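Local atomic coordinates of oxidoreductase, NAD-binding/iron-sulfur cluster-binding protein (Nitratireductor pacificus pht-3B, PDB entry 6ZY0), a protein that acts as a catabolic reductive dehalogenase, holding cobalamin and two 4Fe-4S clusters that probably pass it electrons for removing halogen from its substrates. Residues 28-33 with 601-606; 71-76 with 464-469; 177-182 with 453-458. The protein carries 1 engineered substitution. All blocks are in the same frame, centred on the assembly; numbering follows the deposited sequence.

Contact 1: residues 28-33 with 601-606; sequences MRLYSN and DTVEGR
Arg29 and Thr602 form a single beta bridge where the N-terminal segment 28-33 passes the start of helix 603-614. Val603 N donates to Arg29 O at 3.0 Å. The same oxygen takes a CA-H...O contact from Thr602 CA. Thr602 is the N-cap of the helix. Thr602 OG1 lies between the backbone N and the carbonyl carbon (chi1 64°) and accepts from Gly605 N at 3.1 Å. That torsion leaves the methyl Thr602 CG2 to meet Arg29 NH1, 3.7 Å away.

The Arg29 chain bends at chi3 (-74°), and its flat end comes back over the other segment. Asp601 O sits over one face of the guanidinium, offset toward the rim. Asn33 ND2 is over the opposite face. Tyr31 O lies at the edge and takes a weak bond from NH1. The stronger partner of NH1 is Glu600, in a salt bridge. Replacing Arg29 by alanine is likely to leave Glu600 without this charged mate and to open a gap beside the Thr602 methyl.

Met28 makes the apolar part. Its chain bends at both chi2 and chi3 and crosses Val603 at about a right angle. Met28 CE touches Val603 CG2 at 3.5 Å. Leu30 CD2 reaches Val603 CG2 more loosely, at 4.2 Å. Arg606 is folded back toward Asp601, with Arg606 NH1 in a salt bridge to Asp601 OD1 at 2.8 Å. Asp601 OD2 has a second charged partner in Arg287. Met28 CG lies over the centre of the Arg606 guanidinium, 4.1 Å above its plane.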
# COMPACT_ATOMS: atom_id res chain seq x y z
N MET A 28 -20.78 -4.89 3.02
CA MET A 28 -20.00 -3.98 3.85
C MET A 28 -20.30 -4.26 5.32
O MET A 28 -21.34 -4.83 5.68
CB MET A 28 -20.36 -2.52 3.58
CG MET A 28 -20.15 -2.02 2.17
SD MET A 28 -21.69 -2.34 1.29
CE MET A 28 -22.69 -0.99 1.95
N ARG A 29 -19.40 -3.83 6.20
CA ARG A 29 -19.69 -3.93 7.62
C ARG A 29 -20.80 -2.96 8.01
O ARG A 29 -20.80 -1.79 7.59
CB ARG A 29 -18.45 -3.64 8.46
CG ARG A 29 -17.40 -4.71 8.34
CD ARG A 29 -16.23 -4.40 9.24
NE ARG A 29 -15.43 -3.31 8.70
CZ ARG A 29 -15.46 -2.06 9.17
NH1 ARG A 29 -16.26 -1.75 10.18
NH2 ARG A 29 -14.69 -1.13 8.62
N LEU A 30 -21.76 -3.45 8.79
CA LEU A 30 -22.79 -2.57 9.33
C LEU A 30 -22.30 -1.75 10.50
O LEU A 30 -22.90 -0.72 10.82
CB LEU A 30 -23.99 -3.39 9.79
CG LEU A 30 -25.17 -3.58 8.85
CD1 LEU A 30 -26.03 -4.71 9.39
CD2 LEU A 30 -25.97 -2.30 8.73
N TYR A 31 -21.23 -2.19 11.15
CA TYR A 31 -20.82 -1.66 12.44
C TYR A 31 -19.39 -1.15 12.37
O TYR A 31 -18.53 -1.76 11.74
CB TYR A 31 -20.98 -2.73 13.52
CG TYR A 31 -22.43 -3.08 13.72
CD1 TYR A 31 -23.29 -2.18 14.32
CD2 TYR A 31 -22.96 -4.29 13.27
CE1 TYR A 31 -24.62 -2.47 14.49
CE2 TYR A 31 -24.30 -4.58 13.43
CZ TYR A 31 -25.13 -3.66 14.05
OH TYR A 31 -26.47 -3.92 14.23
N SER A 32 -19.16 -0.00 13.00
CA SER A 32 -17.85 0.62 12.97
C SER A 32 -16.89 -0.11 13.90
O SER A 32 -17.28 -0.63 14.95
CB SER A 32 -17.93 2.08 13.37
OG SER A 32 -16.64 2.63 13.51
N ASN A 33 -15.61 -0.13 13.51
CA ASN A 33 -14.55 -0.65 14.35
C ASN A 33 -13.77 0.47 15.05
O ASN A 33 -12.60 0.28 15.39
CB ASN A 33 -13.61 -1.55 13.54
CG ASN A 33 -12.89 -0.81 12.43
OD1 ASN A 33 -12.74 0.42 12.46
ND2 ASN A 33 -12.43 -1.55 11.42
N ASP A 601 -14.82 1.53 5.83
CA ASP A 601 -15.51 0.59 4.95
C ASP A 601 -16.81 0.11 5.58
O ASP A 601 -17.01 -1.11 5.72
CB ASP A 601 -14.59 -0.58 4.63
CG ASP A 601 -14.87 -1.22 3.29
OD1 ASP A 601 -15.79 -0.75 2.59
OD2 ASP A 601 -14.14 -2.17 2.92
N THR A 602 -17.68 1.03 5.98
CA THR A 602 -18.99 0.70 6.55
C THR A 602 -20.10 1.06 5.58
O THR A 602 -19.89 1.69 4.54
CB THR A 602 -19.22 1.42 7.87
OG1 THR A 602 -19.27 2.84 7.64
CG2 THR A 602 -18.13 1.11 8.87
N VAL A 603 -21.32 0.66 5.95
CA VAL A 603 -22.49 1.00 5.15
C VAL A 603 -22.67 2.51 5.10
O VAL A 603 -22.91 3.09 4.03
CB VAL A 603 -23.73 0.29 5.72
CG1 VAL A 603 -25.00 0.95 5.24
CG2 VAL A 603 -23.72 -1.18 5.34
N GLU A 604 -22.55 3.18 6.25
CA GLU A 604 -22.64 4.64 6.27
C GLU A 604 -21.54 5.27 5.42
O GLU A 604 -21.79 6.26 4.71
CB GLU A 604 -22.55 5.15 7.71
CG GLU A 604 -22.61 6.67 7.82
CD GLU A 604 -21.83 7.22 9.01
OE1 GLU A 604 -20.63 6.88 9.15
OE2 GLU A 604 -22.41 8.00 9.80
N GLY A 605 -20.32 4.72 5.47
CA GLY A 605 -19.22 5.30 4.72
C GLY A 605 -19.41 5.20 3.21
O GLY A 605 -19.19 6.16 2.48
N ARG A 606 -19.80 4.02 2.73
CA ARG A 606 -20.11 3.87 1.31
C ARG A 606 -21.29 4.74 0.91
O ARG A 606 -21.25 5.37 -0.15
CB ARG A 606 -20.31 2.38 1.02
CG ARG A 606 -18.93 1.77 1.07
CD ARG A 606 -18.17 1.82 -0.28
NE ARG A 606 -18.50 0.61 -1.04
CZ ARG A 606 -17.75 -0.48 -0.84
NH1 ARG A 606 -16.72 -0.38 -0.00
NH2 ARG A 606 -17.98 -1.64 -1.46

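Contact 2: residues 71-76 with 464-469; sequences DSLLGD and AAHCRR
Leu73 and His466 bring their backbones closest, with CA atoms 5.9 Å apart, where the turn at the start of helix 74-85 meets the last turns of helix 445-469. Leu73 is the N-cap residue of its helix. No backbone hydrogen bond joins the segments; side chains of 464-469 meet both side chains and backbone atoms of 71-76.

Asp76 is at the centre. Asp76 OD2 forms a salt bridge with Arg469 NH1 at 2.7 Å. The oxygen lies at the guanidinium edge, in plane, but the carboxylate is turned 51° from the guanidinium. The two side chains slide past each other in opposite directions. Arg469 reaches this place by starting anti to the backbone N (chi1 155°) and bending at chi3. Ser72 O lies over a face of its guanidinium, and Arg469 NH2 passes Gly75 CA at 3.8 Å. The other carboxylate oxygen, Asp76 OD1, rests on Ala465 CB at 3.2 Å.

The His466 ring points its CE1 edge at the backbone of 71-73, with His466 CE1 3.0 Å from Asp71 O. Leu73 CD1 packs on His466 CB at 4.1 Å, the two side chains crossing at about a right angle. Trp163 meets the ring edge-to-face. Leu73 also packs on Leu386 and Tyr389 of helix 376-390.

One ion pair, its Asp76 end buried, is the polar link between the segments. The positive guanidinium would be expected to favour a charged Asp76. His466 ND1 is buried here without a partner in the model, so the imidazole seems to be held by packing.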
# COMPACT_ATOMS: atom_id res chain seq x y z
N ASP A 71 2.55 -23.22 -17.33
CA ASP A 71 1.84 -21.98 -17.61
C ASP A 71 1.75 -21.06 -16.41
O ASP A 71 1.17 -19.97 -16.55
CB ASP A 71 0.40 -22.26 -18.07
CG ASP A 71 0.31 -22.71 -19.50
OD1 ASP A 71 1.22 -22.38 -20.29
OD2 ASP A 71 -0.69 -23.39 -19.83
N SER A 72 2.24 -21.45 -15.24
CA SER A 72 1.80 -20.82 -14.02
C SER A 72 2.88 -19.97 -13.37
O SER A 72 4.08 -20.21 -13.52
CB SER A 72 1.30 -21.85 -13.00
OG SER A 72 2.39 -22.50 -12.37
N LEU A 73 2.39 -18.94 -12.69
CA LEU A 73 2.98 -18.15 -11.62
C LEU A 73 4.03 -18.81 -10.73
O LEU A 73 4.85 -18.11 -10.14
CB LEU A 73 1.81 -17.70 -10.75
CG LEU A 73 1.93 -16.46 -9.90
CD1 LEU A 73 2.41 -15.36 -10.80
CD2 LEU A 73 0.55 -16.15 -9.38
N LEU A 74 3.98 -20.15 -10.60
CA LEU A 74 4.65 -20.83 -9.50
C LEU A 74 6.11 -20.41 -9.36
O LEU A 74 6.55 -20.02 -8.27
CB LEU A 74 4.54 -22.34 -9.67
CG LEU A 74 5.13 -23.18 -8.53
CD1 LEU A 74 4.57 -22.73 -7.19
CD2 LEU A 74 4.84 -24.65 -8.74
N GLY A 75 6.88 -20.47 -10.45
CA GLY A 75 8.29 -20.12 -10.36
C GLY A 75 8.54 -18.71 -9.87
O GLY A 75 9.54 -18.44 -9.20
N ASP A 76 7.62 -17.79 -10.16
CA ASP A 76 7.83 -16.40 -9.80
C ASP A 76 7.60 -16.17 -8.30
O ASP A 76 8.37 -15.44 -7.66
CB ASP A 76 6.91 -15.50 -10.64
CG ASP A 76 7.17 -15.65 -12.13
OD1 ASP A 76 8.35 -15.60 -12.55
OD2 ASP A 76 6.19 -15.82 -12.90
N ALA A 464 4.97 -8.92 -13.52
CA ALA A 464 5.88 -8.64 -14.62
C ALA A 464 6.68 -9.88 -14.99
O ALA A 464 6.81 -10.23 -16.17
CB ALA A 464 6.82 -7.49 -14.26
N ALA A 465 7.21 -10.58 -13.98
CA ALA A 465 7.94 -11.82 -14.22
C ALA A 465 7.08 -12.83 -14.97
O ALA A 465 7.56 -13.49 -15.91
CB ALA A 465 8.43 -12.41 -12.90
N HIS A 466 5.81 -12.97 -14.59
CA HIS A 466 4.96 -13.93 -15.29
C HIS A 466 4.70 -13.50 -16.72
O HIS A 466 4.55 -14.35 -17.61
CB HIS A 466 3.64 -14.12 -14.56
CG HIS A 466 2.81 -15.23 -15.14
ND1 HIS A 466 3.27 -16.52 -15.23
CD2 HIS A 466 1.58 -15.22 -15.69
CE1 HIS A 466 2.34 -17.27 -15.80
NE2 HIS A 466 1.31 -16.51 -16.09
N CYS A 467 4.63 -12.19 -16.98
CA CYS A 467 4.51 -11.73 -18.36
C CYS A 467 5.75 -12.11 -19.15
O CYS A 467 5.65 -12.51 -20.32
CB CYS A 467 4.31 -10.22 -18.39
SG CYS A 467 2.66 -9.73 -17.91
N ARG A 468 6.93 -12.00 -18.54
CA ARG A 468 8.16 -12.37 -19.23
C ARG A 468 8.23 -13.87 -19.49
O ARG A 468 8.71 -14.29 -20.55
CB ARG A 468 9.37 -11.89 -18.43
CG ARG A 468 9.55 -10.38 -18.43
CD ARG A 468 10.90 -9.97 -17.89
NE ARG A 468 11.18 -10.62 -16.61
CZ ARG A 468 10.77 -10.16 -15.43
NH1 ARG A 468 10.06 -9.04 -15.37
NH2 ARG A 468 11.08 -10.82 -14.32
N ARG A 469 7.77 -14.69 -18.54
CA ARG A 469 7.71 -16.13 -18.76
C ARG A 469 6.88 -16.47 -19.99
O ARG A 469 7.19 -17.43 -20.71
CB ARG A 469 7.14 -16.83 -17.53
CG ARG A 469 6.49 -18.18 -17.83
CD ARG A 469 6.04 -18.92 -16.57
NE ARG A 469 7.17 -19.53 -15.87
CZ ARG A 469 7.62 -19.13 -14.68
NH1 ARG A 469 7.03 -18.12 -14.06
NH2 ARG A 469 8.66 -19.75 -14.12

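Contact 3: residues 177-182 with 453-458; sequences AEIAAI and YMRGAE
Glu178 and Arg455 carry the charged part of this helix-helix contact, a salt-bridge network that also takes in Glu458. Arg455 NH2 and Glu178 OE2 form a salt bridge; their 2.4 Å separation is shorter than a normal bond, so the exact length is doubtful. Arg455 NE adds weak bonds to both carboxylate oxygens. OE2 lies at the edge of the guanidinium, and the two flat groups are 37° apart. Arg455 is bent at chi2 and chi3, which turns NE and NH2 toward the glutamate. Glu458 OE2 also comes close, 2.7 Å from Glu178 OE1. Arg175 forms salt bridges with both glutamates and would be expected to offset the negative charge of the close carboxylates. Asp118 pairs with Arg455 NH1.

The methyl Met454 CE lies against the carboxylate carbon Glu178 CD at 3.5 Å. The apolar pair is Met454 SD with Ile182 CD1, tip to tip at 4.0 Å.

The helix segments run nearly antiparallel (149°), with axes 12.4 Å apart, so long side chains bridge them. Tyr453, beside Met454, touches the cobalamin. Helix 342-353 packs on Ile182 and Met454, Phe84 of helix 74-85 on both glutamates, and strand 142-149 on Ile179.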
# COMPACT_ATOMS: atom_id res chain seq x y z
N ALA A 177 6.55 -15.32 4.17
CA ALA A 177 7.98 -15.05 4.27
C ALA A 177 8.25 -13.56 4.30
O ALA A 177 9.12 -13.09 5.06
CB ALA A 177 8.71 -15.70 3.10
N GLU A 178 7.54 -12.79 3.47
CA GLU A 178 7.60 -11.34 3.54
C GLU A 178 7.33 -10.83 4.95
O GLU A 178 8.13 -10.07 5.52
CB GLU A 178 6.60 -10.72 2.57
CG GLU A 178 6.20 -9.33 2.99
CD GLU A 178 4.93 -8.85 2.33
OE1 GLU A 178 4.65 -9.31 1.20
OE2 GLU A 178 4.21 -8.02 2.94
N ILE A 179 6.19 -11.22 5.53
CA ILE A 179 5.78 -10.67 6.81
C ILE A 179 6.72 -11.11 7.92
O ILE A 179 7.07 -10.32 8.81
CB ILE A 179 4.32 -11.06 7.12
CG1 ILE A 179 3.38 -10.54 6.03
CG2 ILE A 179 3.90 -10.52 8.47
CD1 ILE A 179 1.99 -11.06 6.17
N ALA A 180 7.14 -12.37 7.90
CA ALA A 180 8.11 -12.84 8.88
C ALA A 180 9.41 -12.05 8.78
O ALA A 180 10.00 -11.67 9.80
CB ALA A 180 8.37 -14.33 8.70
N ALA A 181 9.86 -11.77 7.55
CA ALA A 181 11.10 -11.02 7.36
C ALA A 181 10.98 -9.62 7.94
O ALA A 181 11.87 -9.17 8.67
CB ALA A 181 11.44 -10.96 5.87
N ILE A 182 9.89 -8.92 7.63
CA ILE A 182 9.71 -7.55 8.11
C ILE A 182 9.60 -7.54 9.63
O ILE A 182 10.26 -6.76 10.32
CB ILE A 182 8.48 -6.91 7.46
CG1 ILE A 182 8.69 -6.78 5.95
CG2 ILE A 182 8.20 -5.55 8.08
CD1 ILE A 182 7.42 -6.54 5.18
N TYR A 453 4.38 0.55 -0.55
CA TYR A 453 5.48 0.52 -1.51
C TYR A 453 6.04 -0.90 -1.70
O TYR A 453 6.13 -1.39 -2.84
CB TYR A 453 6.58 1.50 -1.08
CG TYR A 453 6.31 2.96 -1.39
CD1 TYR A 453 6.80 3.94 -0.55
CD2 TYR A 453 5.58 3.36 -2.52
CE1 TYR A 453 6.59 5.27 -0.79
CE2 TYR A 453 5.37 4.73 -2.78
CZ TYR A 453 5.88 5.67 -1.90
OH TYR A 453 5.68 7.01 -2.12
N MET A 454 6.41 -1.59 -0.63
CA MET A 454 6.95 -2.94 -0.87
C MET A 454 5.88 -3.94 -1.25
O MET A 454 6.14 -4.86 -2.05
CB MET A 454 7.76 -3.44 0.32
CG MET A 454 7.06 -3.68 1.63
SD MET A 454 6.08 -5.18 1.65
CE MET A 454 7.11 -6.39 1.00
N ARG A 455 4.68 -3.79 -0.72
CA ARG A 455 3.65 -4.77 -1.08
C ARG A 455 3.31 -4.67 -2.55
O ARG A 455 3.15 -5.69 -3.24
CB ARG A 455 2.39 -4.58 -0.23
CG ARG A 455 1.24 -5.47 -0.70
CD ARG A 455 1.56 -6.98 -0.56
NE ARG A 455 2.05 -7.32 0.77
CZ ARG A 455 1.31 -7.26 1.87
NH1 ARG A 455 0.04 -6.88 1.81
NH2 ARG A 455 1.84 -7.58 3.04
N GLY A 456 3.30 -3.45 -3.08
CA GLY A 456 3.02 -3.27 -4.49
C GLY A 456 4.20 -3.68 -5.35
O GLY A 456 4.02 -4.28 -6.42
N ALA A 457 5.41 -3.36 -4.91
CA ALA A 457 6.60 -3.78 -5.64
C ALA A 457 6.67 -5.30 -5.71
O ALA A 457 7.05 -5.87 -6.75
CB ALA A 457 7.86 -3.20 -5.00
N GLU A 458 6.27 -5.98 -4.64
CA GLU A 458 6.21 -7.44 -4.64
C GLU A 458 5.31 -7.92 -5.75
O GLU A 458 5.70 -8.72 -6.62
CB GLU A 458 5.58 -7.90 -3.34
CG GLU A 458 5.96 -9.26 -3.00
CD GLU A 458 5.22 -9.85 -1.81
OE1 GLU A 458 3.99 -9.48 -1.69
OE2 GLU A 458 5.92 -10.41 -0.89

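How the contacts relate
From the N terminus, residues 28-33 come first and pair with 601-606 to close contact 1, the widest loop. Inside it, residues 71-76 meet 464-469 and close contact 2. Contact 3, joining 177-182 to 453-458, closes within that second loop. The three are therefore nested, and none cross. Contacts 2 and 3 share helix 445-469, which they tie to the start of helix 74-85 and to helix 168-189. Their centres are about 18 Å apart. Contact 1 stands apart, about 28 Å from contact 3 and about 37 Å from contact 2 between centres. It joins the N-terminal segment to the start of helix 603-614.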